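Local coordinates for sigma regulatory family protein-PP2C phosphatase (Chlamydia trachomatis serovar L2, PDB 6MAB) that acts as a membrane-bound signalling protein, probably a PP2C-type phosphatase, whose periplasmic sensor domain, the part crystallised here, is thought to respond to TCA-cycle intermediates, at residues G244-L249 with D253-T258; T170-L173 with I179-A182; Q181-S186 with L257-K262; A25-Q30 with N157-A162. All coordinates share one frame; numbering follows the deposited sequence.

Interaction 1: G244-L249 with D253-T258; sequences GYIHSL and DFRILT
R255 lays its long side chain back over I246 and S248, on one face of the antiparallel hairpin that strands 240-249 and 254-261 form within the six-stranded sheet of the sensor domain. A bend at chi3 (-89°) turns the guanidinium so that I246 CG2 sits over one of its faces, offset toward the rim and 3.4 Å from R255 NH1. S248 OG lies at the edge of the same group, near its plane. On this face too, L257 brings its CD1 to 3.6 Å from I246 CG1, because its CG stands opposite the backbone N (chi1 169°).

The other face carries Y245, H247, L249, F254, I256 and T258. Here the F254 ring and L249 meet obliquely, with L249 CD2 3.8 Å from F254 CZ. The second methyl of L249, CD1, turns to I256 and lies 3.7 Å from I256 CD1, so one leucine touches both F254 and I256, two residues apart on the facing strand. Paired backbone bonds hold Y245 to T258 and H247 to I256; the bond from H247 N to I256 O is short at 2.7 Å. L249 N to F254 O continues the ladder, and a weak bond from D253 N to L249 O closes it at the turn.

Helix 2-31 covers the H247 and I256 face, with A25 against both residues, A21 against T258, and L17 O accepting a bond from T258 OG1. Strand 169-174 flanks 253-258 through L173 and A171, while N231 and V233 pair with I246 and G244 on the far side of the hairpin.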
loop_
_atom_site.group_PDB
_atom_site.type_symbol
_atom_site.label_atom_id
_atom_site.label_comp_id
_atom_site.label_asym_id
_atom_site.label_seq_id
_atom_site.Cartn_x
_atom_site.Cartn_y
_atom_site.Cartn_z
ATOM N N GLY A 244 -6.286 -1.535 -19.626
ATOM C CA GLY A 244 -6.183 -1.932 -18.236
ATOM C C GLY A 244 -7.504 -1.858 -17.505
ATOM O O GLY A 244 -8.511 -1.418 -18.047
ATOM N N TYR A 245 -7.482 -2.343 -16.251
ATOM C CA TYR A 245 -8.630 -2.352 -15.355
ATOM C C TYR A 245 -8.167 -1.896 -13.976
ATOM O O TYR A 245 -7.146 -2.371 -13.492
ATOM C CB TYR A 245 -9.243 -3.764 -15.239
ATOM C CG TYR A 245 -10.431 -3.837 -14.320
ATOM C CD1 TYR A 245 -11.689 -3.490 -14.764
ATOM C CD2 TYR A 245 -10.296 -4.254 -12.998
ATOM C CE1 TYR A 245 -12.790 -3.561 -13.933
ATOM C CE2 TYR A 245 -11.391 -4.325 -12.157
ATOM C CZ TYR A 245 -12.628 -3.965 -12.631
ATOM O OH TYR A 245 -13.709 -4.024 -11.803
ATOM N N ILE A 246 -8.916 -1.005 -13.340
ATOM C CA ILE A 246 -8.556 -0.496 -12.015
ATOM C C ILE A 246 -9.551 -1.015 -10.995
ATOM O O ILE A 246 -10.758 -0.742 -11.087
ATOM C CB ILE A 246 -8.516 1.035 -11.968
ATOM C CG1 ILE A 246 -7.453 1.562 -12.917
ATOM C CG2 ILE A 246 -8.209 1.503 -10.554
ATOM C CD1 ILE A 246 -7.551 3.069 -13.132
ATOM N N HIS A 247 -9.043 -1.737 -10.007
ATOM C CA HIS A 247 -9.863 -2.251 -8.924
ATOM C C HIS A 247 -9.479 -1.599 -7.605
ATOM O O HIS A 247 -8.304 -1.604 -7.230
ATOM C CB HIS A 247 -9.712 -3.749 -8.787
ATOM C CG HIS A 247 -10.423 -4.282 -7.597
ATOM N ND1 HIS A 247 -11.796 -4.226 -7.477
ATOM C CD2 HIS A 247 -9.961 -4.811 -6.443
ATOM C CE1 HIS A 247 -12.152 -4.737 -6.312
ATOM N NE2 HIS A 247 -11.059 -5.106 -5.667
ATOM N N SER A 248 -10.470 -1.076 -6.888
ATOM C CA SER A 248 -10.210 -0.371 -5.641
ATOM C C SER A 248 -10.319 -1.297 -4.435
ATOM O O SER A 248 -11.244 -2.107 -4.344
ATOM C CB SER A 248 -11.181 0.798 -5.489
ATOM O OG SER A 248 -10.878 1.799 -6.451
ATOM N N LEU A 249 -9.356 -1.172 -3.504
ATOM C CA LEU A 249 -9.415 -1.813 -2.187
ATOM C C LEU A 249 -9.611 -0.733 -1.131
ATOM O O LEU A 249 -8.658 -0.345 -0.427
ATOM C CB LEU A 249 -8.153 -2.606 -1.858
ATOM C CG LEU A 249 -7.765 -3.768 -2.766
ATOM C CD1 LEU A 249 -7.048 -3.293 -4.018
ATOM C CD2 LEU A 249 -6.906 -4.733 -1.964
ATOM N N ASP A 253 -6.943 1.474 1.274
ATOM C CA ASP A 253 -6.505 2.764 0.740
ATOM C C ASP A 253 -5.465 2.602 -0.368
ATOM O O ASP A 253 -4.536 3.400 -0.487
ATOM C CB ASP A 253 -5.956 3.662 1.856
ATOM C CG ASP A 253 -6.911 4.775 2.244
ATOM O OD1 ASP A 253 -7.970 4.923 1.599
ATOM O OD2 ASP A 253 -6.594 5.517 3.201
ATOM N N PHE A 254 -5.614 1.566 -1.191
ATOM C CA PHE A 254 -4.857 1.494 -2.434
ATOM C C PHE A 254 -5.696 0.774 -3.474
ATOM O O PHE A 254 -6.767 0.249 -3.174
ATOM C CB PHE A 254 -3.478 0.843 -2.223
ATOM C CG PHE A 254 -3.508 -0.609 -1.903
ATOM C CD1 PHE A 254 -3.474 -1.530 -2.922
ATOM C CD2 PHE A 254 -3.469 -1.059 -0.583
ATOM C CE1 PHE A 254 -3.477 -2.888 -2.654
ATOM C CE2 PHE A 254 -3.476 -2.426 -0.305
ATOM C CZ PHE A 254 -3.477 -3.337 -1.346
ATOM N N ARG A 255 -5.211 0.790 -4.710
ATOM C CA ARG A 255 -5.915 0.240 -5.851
ATOM C C ARG A 255 -4.966 -0.668 -6.608
ATOM O O ARG A 255 -3.751 -0.595 -6.444
ATOM C CB ARG A 255 -6.441 1.342 -6.796
ATOM C CG ARG A 255 -7.228 2.453 -6.105
ATOM C CD ARG A 255 -8.293 3.054 -7.027
ATOM N NE ARG A 255 -7.816 4.161 -7.835
ATOM C CZ ARG A 255 -8.520 4.704 -8.825
ATOM N NH1 ARG A 255 -9.723 4.226 -9.134
ATOM N NH2 ARG A 255 -8.025 5.721 -9.516
ATOM N N ILE A 256 -5.529 -1.513 -7.459
ATOM C CA ILE A 256 -4.751 -2.394 -8.317
ATOM C C ILE A 256 -5.137 -2.096 -9.760
ATOM O O ILE A 256 -6.327 -2.079 -10.102
ATOM C CB ILE A 256 -4.987 -3.880 -7.990
ATOM C CG1 ILE A 256 -4.452 -4.224 -6.599
ATOM C CG2 ILE A 256 -4.291 -4.774 -8.979
ATOM C CD1 ILE A 256 -4.944 -5.573 -6.113
ATOM N N LEU A 257 -4.135 -1.863 -10.594
ATOM C CA LEU A 257 -4.301 -1.703 -12.034
ATOM C C LEU A 257 -3.723 -2.942 -12.699
ATOM O O LEU A 257 -2.524 -3.194 -12.587
ATOM C CB LEU A 257 -3.575 -0.444 -12.537
ATOM C CG LEU A 257 -3.454 -0.325 -14.063
ATOM C CD1 LEU A 257 -4.771 -0.057 -14.752
ATOM C CD2 LEU A 257 -2.450 0.806 -14.382
ATOM N N THR A 258 -4.556 -3.742 -13.371
ATOM C CA THR A 258 -3.994 -4.756 -14.261
ATOM C C THR A 258 -4.005 -4.212 -15.687
ATOM O O THR A 258 -4.850 -3.393 -16.041
ATOM C CB THR A 258 -4.763 -6.063 -14.172
ATOM O OG1 THR A 258 -6.149 -5.780 -14.326
ATOM C CG2 THR A 258 -4.501 -6.722 -12.818
#

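Interaction 2: T170-L173 with I179-A182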
loop_
_atom_site.group_PDB
_atom_site.type_symbol
_atom_site.label_atom_id
_atom_site.label_comp_id
_atom_site.label_asym_id
_atom_site.label_seq_id
_atom_site.Cartn_x
_atom_site.Cartn_y
_atom_site.Cartn_z
ATOM N N THR A 170 0.714 -5.803 -13.748
ATOM C CA THR A 170 0.042 -5.249 -12.576
ATOM C C THR A 170 0.776 -4.008 -12.084
ATOM O O THR A 170 2.007 -3.953 -12.100
ATOM C CB THR A 170 -0.018 -6.281 -11.431
ATOM O OG1 THR A 170 -0.630 -7.482 -11.899
ATOM C CG2 THR A 170 -0.788 -5.738 -10.207
ATOM N N ALA A 171 0.013 -3.030 -11.605
ATOM C CA ALA A 171 0.550 -1.863 -10.917
ATOM C C ALA A 171 -0.254 -1.645 -9.643
ATOM O O ALA A 171 -1.479 -1.770 -9.645
ATOM C CB ALA A 171 0.496 -0.622 -11.775
ATOM N N ILE A 172 0.455 -1.358 -8.555
ATOM C CA ILE A 172 -0.153 -0.993 -7.281
ATOM C C ILE A 172 -0.231 0.523 -7.223
ATOM O O ILE A 172 0.793 1.205 -7.403
ATOM C CB ILE A 172 0.668 -1.539 -6.104
ATOM C CG1 ILE A 172 0.843 -3.056 -6.221
ATOM C CG2 ILE A 172 0.055 -1.125 -4.761
ATOM C CD1 ILE A 172 -0.436 -3.859 -6.238
ATOM N N LEU A 173 -1.438 1.041 -6.984
ATOM C CA LEU A 173 -1.745 2.471 -7.066
ATOM C C LEU A 173 -2.070 3.021 -5.691
ATOM O O LEU A 173 -2.908 2.469 -4.977
ATOM C CB LEU A 173 -2.954 2.741 -7.972
ATOM C CG LEU A 173 -2.820 2.857 -9.475
ATOM C CD1 LEU A 173 -1.854 1.846 -10.042
ATOM C CD2 LEU A 173 -4.220 2.707 -10.049
ATOM N N ILE A 179 1.575 5.471 -8.979
ATOM C CA ILE A 179 1.962 4.061 -8.984
ATOM C C ILE A 179 3.076 3.829 -7.968
ATOM O O ILE A 179 4.118 4.482 -7.997
ATOM C CB ILE A 179 2.361 3.618 -10.393
ATOM C CG1 ILE A 179 1.133 3.670 -11.318
ATOM C CG2 ILE A 179 2.972 2.216 -10.363
ATOM C CD1 ILE A 179 1.418 3.419 -12.786
ATOM N N LEU A 180 2.855 2.900 -7.035
ATOM C CA LEU A 180 3.895 2.567 -6.070
ATOM C C LEU A 180 4.901 1.587 -6.656
ATOM O O LEU A 180 6.107 1.688 -6.391
ATOM C CB LEU A 180 3.263 1.998 -4.808
ATOM C CG LEU A 180 2.236 2.861 -4.077
ATOM C CD1 LEU A 180 1.790 2.147 -2.790
ATOM C CD2 LEU A 180 2.763 4.237 -3.764
ATOM N N GLN A 181 4.422 0.616 -7.433
ATOM C CA GLN A 181 5.269 -0.408 -8.013
ATOM C C GLN A 181 4.488 -1.102 -9.114
ATOM O O GLN A 181 3.282 -1.348 -8.965
ATOM C CB GLN A 181 5.727 -1.402 -6.948
ATOM C CG GLN A 181 6.809 -2.323 -7.401
ATOM C CD GLN A 181 7.492 -2.978 -6.236
ATOM O OE1 GLN A 181 7.148 -4.092 -5.854
ATOM N NE2 GLN A 181 8.473 -2.281 -5.651
ATOM N N ALA A 182 5.171 -1.416 -10.207
ATOM C CA ALA A 182 4.528 -2.095 -11.324
ATOM C C ALA A 182 5.455 -3.130 -11.940
ATOM O O ALA A 182 6.684 -3.074 -11.795
ATOM C CB ALA A 182 4.087 -1.087 -12.408
#
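I172 and Q181 form a hydrogen-bonded antiparallel pair in a short hairpin whose strands, at 158°, are interrupted by a beta bulge: I172 N gives a straight bond (172°) to Q181 O at 2.9 Å, whereas I172 O takes its bond from L180 N, at 2.7 Å, one residue earlier. L180 and Q181 thus share the space opposite I172. L180 has near-helical backbone angles, its CB is directed at the partner strand, and the buried Q181 N has no partner in the model.

The side chains sort by face. A171 and A182 stand opposite each other with their CB atoms 3.7 Å apart, and the A171 methyl also touches I179 CG2, at 4.0 Å. Next to them L173 and I179 run side by side, pointing the same way, and meet where L173 CD1 comes within 3.7 Å of I179 CG1. I179 spreads its two branches to do this: CG1, beside its own backbone N (chi1 -66°), serves L173, and CG2 serves A171. The bulge brings L180 near the I172 side, where the contact is looser, with I172 CG2 4.2 Å from L180 CD1.

Strand 179-182 is an edge strand of its sheet, and 169-174 bonds on its other side to L257 and R255 of strand 254-261. I172 and Q181 pack against L156 of helix 153-160, I172 and L180 reach L117 of the other sheet, and I179 touches loop residues L187, I192 and L221.

Interaction 3: Q181-S186 with L257-K262; sequences QATDSS and LTYEEK
Y259 and D184 meet across strand 169-174, which separates their strands in the six-stranded antiparallel sheet of the sensor domain, a fold reminiscent of Cache and PAS domains. The contact joins the turn that follows edge strand 179-182 to the end of strand 254-261. The phenol OH donates to D184 OD2 over 2.7 Å. The oxygen is approached on its anti side, 25° out of the carboxylate plane. It lies near the plane of the ring, 3.4 Å from Y259 CE2, so the aspartate meets the tyrosine at its edge; the planes of ring and carboxylate are 45° apart. T183 CB, at 3.8 Å from Y259 OH, and the A182 methyl, at 4.1 Å, also come near the hydroxyl.

Farther out, several bonds set the two partners in place. T183 OG1 binds L160 O and the backbone N of T170, which fixes the turn just before D184. A182 N is held by the D188 carboxylate. Y259, whose ring swings between its backbone N and carbonyl carbon (chi1 65°), is tied through its main chain to K169, and the side chains of Y259, T183 and D184 all touch K169. Beyond the tyrosine the strand leads directly into helix 262-267, with E261 at the N-cap position. E260 OE1 makes a long, weak ion pair with K169 NZ, and its anti lone pair accepts E261 N at 2.8 Å.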
loop_
_atom_site.group_PDB
_atom_site.type_symbol
_atom_site.label_atom_id
_atom_site.label_comp_id
_atom_site.label_asym_id
_atom_site.label_seq_id
_atom_site.Cartn_x
_atom_site.Cartn_y
_atom_site.Cartn_z
ATOM N N GLN A 181 4.422 0.616 -7.433
ATOM C CA GLN A 181 5.269 -0.408 -8.013
ATOM C C GLN A 181 4.488 -1.102 -9.114
ATOM O O GLN A 181 3.282 -1.348 -8.965
ATOM C CB GLN A 181 5.727 -1.402 -6.948
ATOM C CG GLN A 181 6.809 -2.323 -7.401
ATOM C CD GLN A 181 7.492 -2.978 -6.236
ATOM O OE1 GLN A 181 7.148 -4.092 -5.854
ATOM N NE2 GLN A 181 8.473 -2.281 -5.651
ATOM N N ALA A 182 5.171 -1.416 -10.207
ATOM C CA ALA A 182 4.528 -2.095 -11.324
ATOM C C ALA A 182 5.455 -3.130 -11.940
ATOM O O ALA A 182 6.684 -3.074 -11.795
ATOM C CB ALA A 182 4.087 -1.087 -12.408
ATOM N N THR A 183 4.846 -4.060 -12.684
ATOM C CA THR A 183 5.603 -5.024 -13.473
ATOM C C THR A 183 6.678 -4.317 -14.280
ATOM O O THR A 183 7.824 -4.764 -14.350
ATOM C CB THR A 183 4.664 -5.772 -14.419
ATOM O OG1 THR A 183 3.596 -6.378 -13.650
ATOM C CG2 THR A 183 5.439 -6.821 -15.230
ATOM N N ASP A 184 6.292 -3.233 -14.927
ATOM C CA ASP A 184 7.219 -2.379 -15.659
ATOM C C ASP A 184 7.723 -1.317 -14.679
ATOM O O ASP A 184 6.979 -0.417 -14.284
ATOM C CB ASP A 184 6.516 -1.773 -16.869
ATOM C CG ASP A 184 6.180 -2.809 -17.926
ATOM O OD1 ASP A 184 7.118 -3.371 -18.536
ATOM O OD2 ASP A 184 4.977 -3.075 -18.139
ATOM N N SER A 185 8.983 -1.443 -14.261
ATOM C CA SER A 185 9.548 -0.540 -13.266
ATOM C C SER A 185 9.603 0.903 -13.752
ATOM O O SER A 185 9.698 1.823 -12.931
ATOM C CB SER A 185 10.950 -1.022 -12.881
ATOM O OG SER A 185 11.672 -0.004 -12.217
ATOM N N SER A 186 9.554 1.129 -15.069
ATOM C CA SER A 186 9.497 2.502 -15.577
ATOM C C SER A 186 8.215 3.230 -15.181
ATOM O O SER A 186 8.129 4.456 -15.349
ATOM C CB SER A 186 9.640 2.500 -17.107
ATOM O OG SER A 186 8.492 1.929 -17.728
ATOM N N LEU A 257 -4.135 -1.863 -10.594
ATOM C CA LEU A 257 -4.301 -1.703 -12.034
ATOM C C LEU A 257 -3.723 -2.942 -12.699
ATOM O O LEU A 257 -2.524 -3.194 -12.587
ATOM C CB LEU A 257 -3.575 -0.444 -12.537
ATOM C CG LEU A 257 -3.454 -0.325 -14.063
ATOM C CD1 LEU A 257 -4.771 -0.057 -14.752
ATOM C CD2 LEU A 257 -2.450 0.806 -14.382
ATOM N N THR A 258 -4.556 -3.742 -13.371
ATOM C CA THR A 258 -3.994 -4.756 -14.261
ATOM C C THR A 258 -4.005 -4.212 -15.687
ATOM O O THR A 258 -4.850 -3.393 -16.041
ATOM C CB THR A 258 -4.763 -6.063 -14.172
ATOM O OG1 THR A 258 -6.149 -5.780 -14.326
ATOM C CG2 THR A 258 -4.501 -6.722 -12.818
ATOM N N TYR A 259 -3.032 -4.626 -16.492
ATOM C CA TYR A 259 -2.925 -4.055 -17.828
ATOM C C TYR A 259 -2.215 -5.045 -18.733
ATOM O O TYR A 259 -1.538 -5.974 -18.272
ATOM C CB TYR A 259 -2.221 -2.667 -17.812
ATOM C CG TYR A 259 -0.748 -2.665 -17.365
ATOM C CD1 TYR A 259 -0.414 -2.671 -16.020
ATOM C CD2 TYR A 259 0.289 -2.666 -18.297
ATOM C CE1 TYR A 259 0.922 -2.691 -15.592
ATOM C CE2 TYR A 259 1.631 -2.671 -17.872
ATOM C CZ TYR A 259 1.921 -2.689 -16.521
ATOM O OH TYR A 259 3.236 -2.718 -16.079
ATOM N N GLU A 260 -2.388 -4.827 -20.034
ATOM C CA GLU A 260 -1.882 -5.723 -21.063
ATOM C C GLU A 260 -1.823 -4.941 -22.365
ATOM O O GLU A 260 -2.577 -3.982 -22.562
ATOM C CB GLU A 260 -2.798 -6.949 -21.208
ATOM C CG GLU A 260 -2.395 -7.933 -22.290
ATOM C CD GLU A 260 -0.991 -8.509 -22.099
ATOM O OE1 GLU A 260 0.018 -7.776 -22.308
ATOM O OE2 GLU A 260 -0.901 -9.712 -21.745
ATOM N N GLU A 261 -0.921 -5.351 -23.253
ATOM C CA GLU A 261 -0.887 -4.745 -24.576
ATOM C C GLU A 261 -2.235 -4.907 -25.268
ATOM O O GLU A 261 -2.822 -5.985 -25.271
ATOM C CB GLU A 261 0.226 -5.371 -25.415
ATOM C CG GLU A 261 1.603 -5.118 -24.844
ATOM C CD GLU A 261 2.700 -5.757 -25.653
ATOM O OE1 GLU A 261 2.585 -5.795 -26.894
ATOM O OE2 GLU A 261 3.677 -6.224 -25.036
ATOM N N LYS A 262 -2.732 -3.819 -25.846
ATOM C CA LYS A 262 -3.986 -3.877 -26.585
ATOM C C LYS A 262 -3.957 -4.958 -27.665
ATOM O O LYS A 262 -4.963 -5.643 -27.902
ATOM C CB LYS A 262 -4.265 -2.500 -27.194
ATOM C CG LYS A 262 -5.550 -2.409 -27.968
ATOM C CD LYS A 262 -5.827 -0.966 -28.397
ATOM C CE LYS A 262 -6.637 -0.857 -29.652
ATOM N NZ LYS A 262 -6.708 0.573 -30.086
#

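Interaction 4: A25-Q30 with N157-A162; sequences AHTLQQ and NGLLAA
The backbones of T27, in the long helix 2-31, and L159, in helix 153-160, stay well apart, 8.7 Å between their CA atoms, so the gap is spanned by side chains alone. L159 does most of the spanning. Its CG sits beside the backbone N (chi1 -69°) and the chain continues extended through chi2 (176°), which carries both methyls to the first helix. CD1 slides alongside L28, the two leucines pointing in opposite directions, and lies 3.6 Å from L28 CD2 and 3.8 Å from L28 CG. CD2 meets T27 tip to tip, 4.1 Å from T27 CG2. That methyl can face the leucine because the hydroxyl of T27 is turned back along its own helix, where OG1 bonds to F23 O. The contact is therefore small and wholly apolar.

A polar tie runs close by: K24 NZ, one turn before L28, bonds to L159 O. Toward the sheet, L28 rests on F254 and I256 of strand 254-261, and A25 packs on I256 and H247. L160 touches T170 of strand 169-174 and its carbonyl accepts T183 OG1, so both helices lie on the same sheet.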
loop_
_atom_site.group_PDB
_atom_site.type_symbol
_atom_site.label_atom_id
_atom_site.label_comp_id
_atom_site.label_asym_id
_atom_site.label_seq_id
_atom_site.Cartn_x
_atom_site.Cartn_y
_atom_site.Cartn_z
ATOM N N ALA A 25 -6.174 -8.741 -5.720
ATOM C CA ALA A 25 -6.765 -8.019 -4.600
ATOM C C ALA A 25 -7.078 -8.960 -3.448
ATOM O O ALA A 25 -6.806 -8.647 -2.288
ATOM C CB ALA A 25 -8.044 -7.304 -5.047
ATOM N N HIS A 26 -7.675 -10.112 -3.753
ATOM C CA HIS A 26 -8.026 -11.058 -2.705
ATOM C C HIS A 26 -6.781 -11.575 -2.005
ATOM O O HIS A 26 -6.765 -11.728 -0.774
ATOM C CB HIS A 26 -8.829 -12.207 -3.311
ATOM C CG HIS A 26 -9.042 -13.354 -2.374
ATOM N ND1 HIS A 26 -10.036 -13.360 -1.419
ATOM C CD2 HIS A 26 -8.385 -14.531 -2.242
ATOM C CE1 HIS A 26 -9.985 -14.495 -0.742
ATOM N NE2 HIS A 26 -8.993 -15.221 -1.222
ATOM N N THR A 27 -5.708 -11.816 -2.764
ATOM C CA THR A 27 -4.461 -12.256 -2.151
ATOM C C THR A 27 -3.949 -11.212 -1.166
ATOM O O THR A 27 -3.570 -11.533 -0.033
ATOM C CB THR A 27 -3.421 -12.552 -3.239
ATOM O OG1 THR A 27 -3.892 -13.619 -4.077
ATOM C CG2 THR A 27 -2.092 -12.974 -2.623
ATOM N N LEU A 28 -3.940 -9.947 -1.581
ATOM C CA LEU A 28 -3.483 -8.893 -0.694
ATOM C C LEU A 28 -4.396 -8.725 0.522
ATOM O O LEU A 28 -3.908 -8.422 1.617
ATOM C CB LEU A 28 -3.343 -7.594 -1.490
ATOM C CG LEU A 28 -2.245 -7.655 -2.557
ATOM C CD1 LEU A 28 -2.296 -6.408 -3.438
ATOM C CD2 LEU A 28 -0.848 -7.780 -1.945
ATOM N N GLN A 29 -5.712 -8.942 0.374
ATOM C CA GLN A 29 -6.607 -8.855 1.526
ATOM C C GLN A 29 -6.318 -9.950 2.543
ATOM O O GLN A 29 -6.509 -9.748 3.753
ATOM C CB GLN A 29 -8.060 -8.917 1.056
ATOM C CG GLN A 29 -8.558 -7.634 0.415
ATOM C CD GLN A 29 -9.833 -7.824 -0.401
ATOM O OE1 GLN A 29 -10.369 -8.930 -0.503
ATOM N NE2 GLN A 29 -10.317 -6.738 -0.989
ATOM N N GLN A 30 -5.841 -11.102 2.077
ATOM C CA GLN A 30 -5.537 -12.219 2.953
ATOM C C GLN A 30 -4.159 -12.108 3.602
ATOM O O GLN A 30 -3.933 -12.718 4.659
ATOM C CB GLN A 30 -5.639 -13.521 2.161
ATOM C CG GLN A 30 -7.043 -13.818 1.645
ATOM C CD GLN A 30 -8.077 -13.780 2.768
ATOM O OE1 GLN A 30 -9.096 -13.101 2.668
ATOM N NE2 GLN A 30 -7.798 -14.495 3.854
ATOM N N ASN A 157 6.539 -9.253 -5.687
ATOM C CA ASN A 157 7.346 -9.855 -6.745
ATOM C C ASN A 157 6.540 -10.902 -7.497
ATOM O O ASN A 157 6.534 -10.925 -8.732
ATOM C CB ASN A 157 8.626 -10.476 -6.190
ATOM C CG ASN A 157 9.624 -9.434 -5.735
ATOM O OD1 ASN A 157 9.386 -8.235 -5.882
ATOM N ND2 ASN A 157 10.717 -9.880 -5.125
ATOM N N GLY A 158 5.834 -11.762 -6.766
ATOM C CA GLY A 158 5.041 -12.788 -7.424
ATOM C C GLY A 158 3.783 -12.247 -8.083
ATOM O O GLY A 158 3.415 -12.684 -9.177
ATOM N N LEU A 159 3.088 -11.322 -7.413
ATOM C CA LEU A 159 1.846 -10.785 -7.969
ATOM C C LEU A 159 2.086 -9.898 -9.182
ATOM O O LEU A 159 1.205 -9.777 -10.047
ATOM C CB LEU A 159 1.082 -10.023 -6.905
ATOM C CG LEU A 159 0.475 -10.855 -5.772
ATOM C CD1 LEU A 159 -0.163 -9.936 -4.742
ATOM C CD2 LEU A 159 -0.568 -11.825 -6.299
ATOM N N LEU A 160 3.260 -9.272 -9.280
ATOM C CA LEU A 160 3.566 -8.436 -10.431
ATOM C C LEU A 160 4.317 -9.185 -11.529
ATOM O O LEU A 160 4.531 -8.634 -12.618
ATOM C CB LEU A 160 4.376 -7.206 -9.973
ATOM C CG LEU A 160 3.553 -6.003 -9.510
ATOM C CD1 LEU A 160 2.533 -6.394 -8.506
ATOM C CD2 LEU A 160 4.500 -4.912 -8.938
ATOM N N ALA A 161 4.727 -10.427 -11.280
ATOM C CA ALA A 161 5.382 -11.207 -12.318
ATOM C C ALA A 161 4.426 -11.451 -13.482
ATOM O O ALA A 161 3.220 -11.634 -13.294
ATOM C CB ALA A 161 5.870 -12.536 -11.748
ATOM N N ALA A 162 4.978 -11.463 -14.697
ATOM C CA ALA A 162 4.211 -11.675 -15.922
ATOM C C ALA A 162 5.113 -12.406 -16.924
ATOM O O ALA A 162 5.573 -11.857 -17.919
ATOM C CB ALA A 162 3.696 -10.351 -16.495
#

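All four contacts gather in the subdomain built on the six-stranded sheet. Along the chain 25-30 comes first, then 157-162, the hairpin of interaction 2, and finally the hairpin of interaction 1. The centres of interactions 1 and 2 are about 9 Å apart, and backbone hydrogen bonds such as that between L257 O and A171 N make their two hairpins one sheet. Interaction 3 shares Q181 and A182 with interaction 2, L257 and T258 with interaction 1, and so ties the outer hairpin to the C-terminal strand. Interaction 4, about 11 to 13 Å from the others, brings two helices together over that sheet, an arrangement consistent with a Cache-type sensor module.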